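PDB 6O93: D-alanyl transferase DltD from Enterococcus faecalis, which probably transfers D-alanine to lipoteichoic acid at the outer face of the Gram-positive cell membrane, in the D-alanylation step of cell wall biogenesis. Local coordinates for residues Ala332-Cys337 with Trp355-Arg360; Leu49-Ala54 with Met344-His349. All blocks are in the same frame, centred on the assembly; numbering follows the deposited sequence.

Contact 1. Residues Ala332-Cys337 with Trp355-Arg360; sequences ADFSTC and WLAVDR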
ATOM      1  N   ALA A 332     -13.427   4.132  -1.389  1.00 24.42           N
ATOM      2  CA  ALA A 332     -14.001   4.109  -0.044  1.00 24.57           C
ATOM      3  C   ALA A 332     -13.306   5.204   0.758  1.00 24.48           C
ATOM      4  O   ALA A 332     -12.243   4.994   1.342  1.00 24.07           O
ATOM      5  CB  ALA A 332     -13.836   2.737   0.600  1.00 24.48           C
ATOM      6  N   ASP A 333     -13.916   6.387   0.780  1.00 24.95           N
ATOM      7  CA  ASP A 333     -13.334   7.557   1.437  1.00 23.83           C
ATOM      8  C   ASP A 333     -13.868   7.629   2.862  1.00 22.28           C
ATOM      9  O   ASP A 333     -14.995   8.073   3.094  1.00 23.12           O
ATOM     10  CB  ASP A 333     -13.659   8.827   0.658  1.00 24.94           C
ATOM     11  CG  ASP A 333     -13.046  10.067   1.281  1.00 26.12           C
ATOM     12  OD1 ASP A 333     -12.248   9.927   2.232  1.00 25.52           O
ATOM     13  OD2 ASP A 333     -13.366  11.185   0.821  1.00 27.14           O
ATOM     14  N   PHE A 334     -13.052   7.203   3.824  1.00 21.02           N
ATOM     15  CA  PHE A 334     -13.396   7.299   5.235  1.00 21.50           C
ATOM     16  C   PHE A 334     -12.686   8.461   5.930  1.00 21.19           C
ATOM     17  O   PHE A 334     -12.606   8.481   7.162  1.00 20.17           O
ATOM     18  CB  PHE A 334     -13.077   5.982   5.945  1.00 21.67           C
ATOM     19  CG  PHE A 334     -13.860   4.806   5.428  1.00 22.82           C
ATOM     20  CD1 PHE A 334     -15.226   4.723   5.629  1.00 24.25           C
ATOM     21  CD2 PHE A 334     -13.225   3.779   4.749  1.00 22.69           C
ATOM     22  CE1 PHE A 334     -15.947   3.641   5.157  1.00 25.25           C
ATOM     23  CE2 PHE A 334     -13.940   2.695   4.275  1.00 22.89           C
ATOM     24  CZ  PHE A 334     -15.302   2.626   4.480  1.00 24.60           C
ATOM     25  N   SER A 335     -12.174   9.431   5.167  1.00 21.38           N
ATOM     26  CA  SER A 335     -11.484  10.562   5.774  1.00 21.93           C
ATOM     27  C   SER A 335     -12.423  11.435   6.599  1.00 23.22           C
ATOM     28  O   SER A 335     -11.958  12.147   7.494  1.00 22.90           O
ATOM     29  CB  SER A 335     -10.799  11.409   4.697  1.00 21.80           C
ATOM     30  OG  SER A 335     -11.746  11.980   3.810  1.00 22.62           O
ATOM     31  N   THR A 336     -13.726  11.393   6.320  1.00 24.44           N
ATOM     32  CA  THR A 336     -14.709  12.131   7.102  1.00 27.83           C
ATOM     33  C   THR A 336     -15.132  11.398   8.367  1.00 28.95           C
ATOM     34  O   THR A 336     -15.974  11.918   9.109  1.00 30.06           O
ATOM     35  CB  THR A 336     -15.950  12.420   6.253  1.00 29.28           C
ATOM     36  OG1 THR A 336     -16.425  11.198   5.672  1.00 30.04           O
ATOM     37  CG2 THR A 336     -15.626  13.419   5.150  1.00 28.24           C
ATOM     38  N   CYS A 337     -14.576  10.212   8.629  1.00 28.07           N
ATOM     39  CA  CYS A 337     -14.912   9.421   9.807  1.00 29.03           C
ATOM     40  C   CYS A 337     -13.957   9.667  10.968  1.00 29.18           C
ATOM     41  O   CYS A 337     -13.784   8.788  11.824  1.00 28.03           O
ATOM     42  CB  CYS A 337     -14.932   7.935   9.446  1.00 30.50           C
ATOM     43  SG  CYS A 337     -16.084   7.515   8.118  1.00 33.43           S
ATOM     44  N   TRP A 355     -11.401  -1.158  10.033  1.00 21.37           N
ATOM     45  CA  TRP A 355     -11.209  -2.311   9.161  1.00 21.55           C
ATOM     46  C   TRP A 355     -12.535  -2.997   8.851  1.00 21.17           C
ATOM     47  O   TRP A 355     -12.744  -3.470   7.728  1.00 21.05           O
ATOM     48  CB  TRP A 355     -10.230  -3.296   9.797  1.00 21.98           C
ATOM     49  CG  TRP A 355      -8.800  -2.925   9.577  1.00 21.97           C
ATOM     50  CD1 TRP A 355      -7.875  -2.619  10.530  1.00 22.33           C
ATOM     51  CD2 TRP A 355      -8.130  -2.811   8.315  1.00 20.76           C
ATOM     52  NE1 TRP A 355      -6.667  -2.327   9.942  1.00 21.29           N
ATOM     53  CE2 TRP A 355      -6.798  -2.438   8.582  1.00 20.34           C
ATOM     54  CE3 TRP A 355      -8.527  -2.990   6.986  1.00 19.77           C
ATOM     55  CZ2 TRP A 355      -5.862  -2.241   7.571  1.00 19.46           C
ATOM     56  CZ3 TRP A 355      -7.594  -2.797   5.983  1.00 19.99           C
ATOM     57  CH2 TRP A 355      -6.277  -2.427   6.281  1.00 19.65           C
ATOM     58  N   LEU A 356     -13.440  -3.064   9.830  1.00 21.14           N
ATOM     59  CA  LEU A 356     -14.762  -3.624   9.568  1.00 21.91           C
ATOM     60  C   LEU A 356     -15.463  -2.862   8.452  1.00 24.02           C
ATOM     61  O   LEU A 356     -16.057  -3.468   7.552  1.00 23.85           O
ATOM     62  CB  LEU A 356     -15.609  -3.600  10.841  1.00 21.23           C
ATOM     63  CG  LEU A 356     -17.016  -4.192  10.709  1.00 21.57           C
ATOM     64  CD1 LEU A 356     -16.947  -5.701  10.483  1.00 22.16           C
ATOM     65  CD2 LEU A 356     -17.863  -3.864  11.929  1.00 22.50           C
ATOM     66  N   ALA A 357     -15.409  -1.527   8.497  1.00 25.36           N
ATOM     67  CA  ALA A 357     -16.010  -0.725   7.437  1.00 25.16           C
ATOM     68  C   ALA A 357     -15.309  -0.962   6.106  1.00 23.96           C
ATOM     69  O   ALA A 357     -15.964  -1.110   5.068  1.00 24.63           O
ATOM     70  CB  ALA A 357     -15.966   0.757   7.812  1.00 25.59           C
ATOM     71  N   VAL A 358     -13.974  -1.002   6.116  1.00 22.46           N
ATOM     72  CA  VAL A 358     -13.235  -1.283   4.888  1.00 20.80           C
ATOM     73  C   VAL A 358     -13.580  -2.671   4.371  1.00 20.34           C
ATOM     74  O   VAL A 358     -13.801  -2.867   3.169  1.00 19.80           O
ATOM     75  CB  VAL A 358     -11.720  -1.131   5.130  1.00 19.72           C
ATOM     76  CG1 VAL A 358     -10.936  -1.676   3.946  1.00 19.05           C
ATOM     77  CG2 VAL A 358     -11.363   0.325   5.380  1.00 19.04           C
ATOM     78  N   ASP A 359     -13.641  -3.653   5.271  1.00 21.11           N
ATOM     79  CA  ASP A 359     -13.950  -5.020   4.864  1.00 22.51           C
ATOM     80  C   ASP A 359     -15.282  -5.096   4.126  1.00 23.21           C
ATOM     81  O   ASP A 359     -15.412  -5.829   3.139  1.00 23.64           O
ATOM     82  CB  ASP A 359     -13.971  -5.936   6.088  1.00 23.38           C
ATOM     83  CG  ASP A 359     -14.302  -7.368   5.732  1.00 23.91           C
ATOM     84  OD1 ASP A 359     -13.394  -8.087   5.256  1.00 23.87           O
ATOM     85  OD2 ASP A 359     -15.469  -7.770   5.922  1.00 22.65           O
ATOM     86  N   ARG A 360     -16.292  -4.358   4.595  1.00 23.21           N
ATOM     87  CA  ARG A 360     -17.581  -4.379   3.913  1.00 23.98           C
ATOM     88  C   ARG A 360     -17.457  -3.827   2.499  1.00 23.55           C
ATOM     89  O   ARG A 360     -18.008  -4.398   1.550  1.00 23.41           O
ATOM     90  CB  ARG A 360     -18.619  -3.588   4.707  1.00 24.79           C
ATOM     91  CG  ARG A 360     -19.939  -3.414   3.968  1.00 26.22           C
ATOM     92  CD  ARG A 360     -21.065  -2.977   4.891  1.00 28.22           C
ATOM     93  NE  ARG A 360     -20.832  -1.661   5.479  1.00 28.46           N
ATOM     94  CZ  ARG A 360     -21.723  -1.004   6.215  1.00 29.77           C
ATOM     95  NH1 ARG A 360     -22.914  -1.537   6.453  1.00 31.19           N
ATOM     96  NH2 ARG A 360     -21.428   0.188   6.714  1.00 29.92           N
TER
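Phe334 lays its ring against Ala357 and Val358 of helix 352-367, joining the end of edge strand 331-333 to the helix that follows it in this SGNH-hydrolase-like fold. Ala332 comes first, still in the strand, and its backbone pairs with Phe292 and Ile294 of the neighbouring strand 289-294. Asp333 takes no part in the contact with the helix; its OD2 forms a salt bridge with Lys320 of helix 309-324.

Phe334 carries the contact. With CG anti to its carbonyl carbon (chi1 -62°), the ring reaches the helix by its far end. CE2 lies 3.7 Å from Val358 CG2, and CZ lies 3.9 Å from Ala357 CB. The same Phe334 CZ comes to 3.8 Å from Ala357 O, obliquely to the ring. At Ser335 an Asx turn closes: Ser335 N donates to Asp333 OD1 over 3.0 Å from above the carboxylate plane, while Ser335 OG donates to the same OD1 at 2.6 Å on the syn side. Ser335 N and OG thus both serve OD1, and Lys320 takes OD2. Ser335 OG also bonds Gln313 of helix 309-324. A type I turn from Phe334 to Cys337 ends the segment, closed by Cys337 N to Phe334 O at 3.0 Å; Cys337 SG folds back into the plane of the phenyl ring, at its edge.

No hydrogen bond crosses between the segments, so strand end and helix are joined here by dispersion and hydrophobic burial, while Asp333 and Ser335 find their polar partners in each other and in Lys320 and Gln313 of helix 309-324.

Contact 2. Residues Leu49-Ala54 with Met344-His349; sequences LSRFSA and MADTIH. With PO4 (phosphate ion), chain G.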
ATOM      1  N   LEU A  49      -1.540  -2.143   7.523  1.00 18.97           N
ATOM      2  CA  LEU A  49      -1.940  -3.508   7.204  1.00 18.18           C
ATOM      3  C   LEU A  49      -1.713  -4.476   8.361  1.00 19.20           C
ATOM      4  O   LEU A  49      -2.388  -5.508   8.426  1.00 19.00           O
ATOM      5  CB  LEU A  49      -1.179  -3.999   5.970  1.00 16.97           C
ATOM      6  CG  LEU A  49      -1.436  -3.236   4.669  1.00 17.07           C
ATOM      7  CD1 LEU A  49      -0.545  -3.762   3.557  1.00 17.69           C
ATOM      8  CD2 LEU A  49      -2.898  -3.327   4.260  1.00 17.42           C
ATOM      9  N   SER A  50      -0.785  -4.173   9.268  1.00 20.62           N
ATOM     10  CA  SER A  50      -0.457  -5.079  10.361  1.00 21.86           C
ATOM     11  C   SER A  50      -1.371  -4.922  11.569  1.00 23.51           C
ATOM     12  O   SER A  50      -1.249  -5.700  12.522  1.00 23.73           O
ATOM     13  CB  SER A  50       0.996  -4.870  10.801  1.00 22.72           C
ATOM     14  OG  SER A  50       1.182  -3.576  11.352  1.00 24.86           O
ATOM     15  N   ARG A  51      -2.281  -3.946  11.557  1.00 24.78           N
ATOM     16  CA  ARG A  51      -3.187  -3.711  12.681  1.00 27.48           C
ATOM     17  C   ARG A  51      -4.286  -4.769  12.652  1.00 26.59           C
ATOM     18  O   ARG A  51      -5.433  -4.526  12.267  1.00 25.76           O
ATOM     19  CB  ARG A  51      -3.756  -2.300  12.623  1.00 29.94           C
ATOM     20  CG  ARG A  51      -2.948  -1.283  13.409  1.00 32.78           C
ATOM     21  CD  ARG A  51      -1.491  -1.250  12.978  1.00 33.49           C
ATOM     22  NE  ARG A  51      -0.734  -0.269  13.748  1.00 36.15           N
ATOM     23  CZ  ARG A  51       0.547   0.020  13.547  1.00 37.00           C
ATOM     24  NH1 ARG A  51       1.234  -0.594  12.593  1.00 35.49           N
ATOM     25  NH2 ARG A  51       1.142   0.932  14.304  1.00 39.00           N
ATOM     26  N   PHE A  52      -3.918  -5.969  13.084  1.00 25.44           N
ATOM     27  CA  PHE A  52      -4.829  -7.100  13.052  1.00 24.93           C
ATOM     28  C   PHE A  52      -5.791  -7.067  14.233  1.00 25.18           C
ATOM     29  O   PHE A  52      -5.462  -6.600  15.327  1.00 25.49           O
ATOM     30  CB  PHE A  52      -4.048  -8.415  13.058  1.00 24.94           C
ATOM     31  CG  PHE A  52      -3.764  -8.958  11.686  1.00 24.79           C
ATOM     32  CD1 PHE A  52      -3.068  -8.205  10.755  1.00 23.57           C
ATOM     33  CD2 PHE A  52      -4.187 -10.230  11.332  1.00 25.42           C
ATOM     34  CE1 PHE A  52      -2.806  -8.707   9.493  1.00 23.16           C
ATOM     35  CE2 PHE A  52      -3.927 -10.737  10.073  1.00 24.82           C
ATOM     36  CZ  PHE A  52      -3.234  -9.974   9.153  1.00 23.63           C
ATOM     37  N   SER A  53      -6.997  -7.567  13.988  1.00 24.25           N
ATOM     38  CA  SER A  53      -7.992  -7.803  15.025  1.00 24.65           C
ATOM     39  C   SER A  53      -9.028  -8.752  14.441  1.00 25.54           C
ATOM     40  O   SER A  53      -8.893  -9.224  13.309  1.00 24.28           O
ATOM     41  CB  SER A  53      -8.630  -6.495  15.505  1.00 24.85           C
ATOM     42  OG  SER A  53      -9.495  -5.956  14.520  1.00 24.48           O
ATOM     43  N   ALA A  54     -10.074  -9.030  15.220  1.00 28.48           N
ATOM     44  CA  ALA A  54     -11.144  -9.891  14.732  1.00 29.56           C
ATOM     45  C   ALA A  54     -11.820  -9.317  13.493  1.00 27.79           C
ATOM     46  O   ALA A  54     -12.463 -10.063  12.749  1.00 27.56           O
ATOM     47  CB  ALA A  54     -12.181 -10.115  15.834  1.00 31.48           C
ATOM     48  N   MET A 344     -10.069   3.837  14.555  1.00 25.16           N
ATOM     49  CA  MET A 344      -8.633   3.698  14.389  1.00 24.94           C
ATOM     50  C   MET A 344      -8.052   2.844  15.508  1.00 25.97           C
ATOM     51  O   MET A 344      -8.598   2.775  16.612  1.00 26.43           O
ATOM     52  CB  MET A 344      -7.958   5.071  14.382  1.00 25.64           C
ATOM     53  CG  MET A 344      -8.542   6.036  13.366  1.00 25.11           C
ATOM     54  SD  MET A 344      -8.459   5.396  11.686  1.00 24.96           S
ATOM     55  CE  MET A 344      -6.715   5.602  11.318  1.00 24.41           C
ATOM     56  N   ALA A 345      -6.933   2.184  15.206  1.00 26.25           N
ATOM     57  CA  ALA A 345      -6.219   1.420  16.222  1.00 27.42           C
ATOM     58  C   ALA A 345      -5.357   2.321  17.091  1.00 26.74           C
ATOM     59  O   ALA A 345      -5.136   2.018  18.268  1.00 27.95           O
ATOM     60  CB  ALA A 345      -5.351   0.346  15.565  1.00 28.15           C
ATOM     61  N   ASP A 346      -4.870   3.423  16.533  1.00 27.17           N
ATOM     62  CA  ASP A 346      -4.016   4.343  17.269  1.00 28.76           C
ATOM     63  C   ASP A 346      -4.136   5.737  16.666  1.00 31.25           C
ATOM     64  O   ASP A 346      -5.245   6.269  16.559  1.00 32.74           O
ATOM     65  CB  ASP A 346      -2.568   3.840  17.266  1.00 26.63           C
ATOM     66  CG  ASP A 346      -2.107   3.395  15.890  1.00 23.68           C
ATOM     67  OD1 ASP A 346      -2.148   4.211  14.945  1.00 22.36           O
ATOM     68  OD2 ASP A 346      -1.698   2.222  15.756  1.00 23.58           O
ATOM     69  N   THR A 347      -3.018   6.337  16.258  1.00 34.33           N
ATOM     70  CA  THR A 347      -3.059   7.711  15.775  1.00 37.63           C
ATOM     71  C   THR A 347      -3.448   7.785  14.304  1.00 36.58           C
ATOM     72  O   THR A 347      -4.245   8.647  13.918  1.00 38.87           O
ATOM     73  CB  THR A 347      -1.705   8.383  15.999  1.00 40.90           C
ATOM     74  OG1 THR A 347      -0.665   7.556  15.464  1.00 41.13           O
ATOM     75  CG2 THR A 347      -1.461   8.613  17.485  1.00 43.81           C
ATOM     76  N   ILE A 348      -2.915   6.892  13.470  1.00 32.32           N
ATOM     77  CA  ILE A 348      -3.086   7.027  12.028  1.00 28.61           C
ATOM     78  C   ILE A 348      -3.436   5.700  11.365  1.00 24.77           C
ATOM     79  O   ILE A 348      -3.718   5.659  10.164  1.00 23.90           O
ATOM     80  CB  ILE A 348      -1.816   7.619  11.388  1.00 29.83           C
ATOM     81  CG1 ILE A 348      -0.609   6.715  11.658  1.00 29.50           C
ATOM     82  CG2 ILE A 348      -1.558   9.025  11.917  1.00 30.79           C
ATOM     83  CD1 ILE A 348       0.638   7.130  10.905  1.00 30.32           C
ATOM     84  N   HIS A 349      -3.425   4.610  12.129  1.00 24.55           N
ATOM     85  CA  HIS A 349      -3.611   3.274  11.577  1.00 24.75           C
ATOM     86  C   HIS A 349      -5.045   2.801  11.787  1.00 23.36           C
ATOM     87  O   HIS A 349      -5.583   2.907  12.895  1.00 23.61           O
ATOM     88  CB  HIS A 349      -2.633   2.288  12.216  1.00 27.51           C
ATOM     89  CG  HIS A 349      -1.197   2.643  11.995  1.00 30.69           C
ATOM     90  ND1 HIS A 349      -0.434   3.286  12.945  1.00 32.77           N
ATOM     91  CD2 HIS A 349      -0.388   2.456  10.926  1.00 30.63           C
ATOM     92  CE1 HIS A 349       0.787   3.474  12.474  1.00 32.31           C
ATOM     93  NE2 HIS A 349       0.840   2.979  11.250  1.00 31.20           N
TER
HETATM   94  P   PO4 G 506       1.417  10.557  14.711  1.00 56.34           P
HETATM   95  O1  PO4 G 506       2.221  10.804  13.455  1.00 56.76           O
HETATM   96  O2  PO4 G 506       1.214   9.071  14.893  1.00 56.48           O
HETATM   97  O3  PO4 G 506       0.079  11.244  14.589  1.00 55.38           O
HETATM   98  O4  PO4 G 506       2.159  11.110  15.906  1.00 57.43           O
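Arg51 bends at its second torsion (chi2 56°) and then runs extended, which carries its guanidinium flat over the ring of His349; Asp346, with CG between its backbone N and carbonyl carbon (chi1 46°), turns its carboxylate toward both. Asp346, His349 and Ser47 have the geometry of a Ser-His-Asp triad, consistent with the SGNH-hydrolase clan. His349 ND1 donates to Asp346 OD1 at 2.8 Å, close to the imidazole plane and on the syn side of the carboxylate, while NE2 bonds Ser47 OG. Ile348 N also reaches Asp346 OD1, closing an Asx turn, and His349 N adds the wider Asx motif, fixing the carboxylate with three donors on one oxygen.

The guanidinium stacks on one face of His349, centres 3.4 Å apart and planes 19° from parallel, whereas Ile348 CG1 lies over the opposite face. The imidazole is thus held between a cation and an aliphatic branch. From the edge of the guanidinium, Arg51 NE makes a weak salt-bridge bond to Asp346 OD2 at 3.3 Å, and NH2 makes a similar one, again weak; guanidinium and carboxylate planes are nearly perpendicular. The two carboxylate oxygens are thereby divided, OD1 to histidine and backbone, OD2 to arginine. Lower on the arginine, Arg51 CG packs on Ala345 CB at 3.6 Å, and Phe246 of helix 244-251 touches Arg51 and Asp346 alike.

A phosphate ion, probably from the crystallisation liquor, is bonded by Trp301 NE1, and Thr347 OG1 lies 2.5 Å from its O2, a separation too short to be taken at face value.

Overall arrangement
The centres of contacts 1 and 2 lie about 12 Å apart on the same side of the chain's centre, and their segments alternate in sequence: 49-54, 332-337, 344-349, 355-360. Residues 344-349 occupy the loop between edge strand 331-333 of the five-stranded parallel sheet and helix 352-367, the two elements that contact 1 joins. Segment 49-54 follows strand 40-44, bringing an early loop to a late one. Trp355 connects the contacts directly, packing against Leu49 and Arg51. Contact 1 thus joins the strand and helix on either end of the loop that carries Asp346 and His349, the putative triad residues of contact 2, near the bound sodium ion.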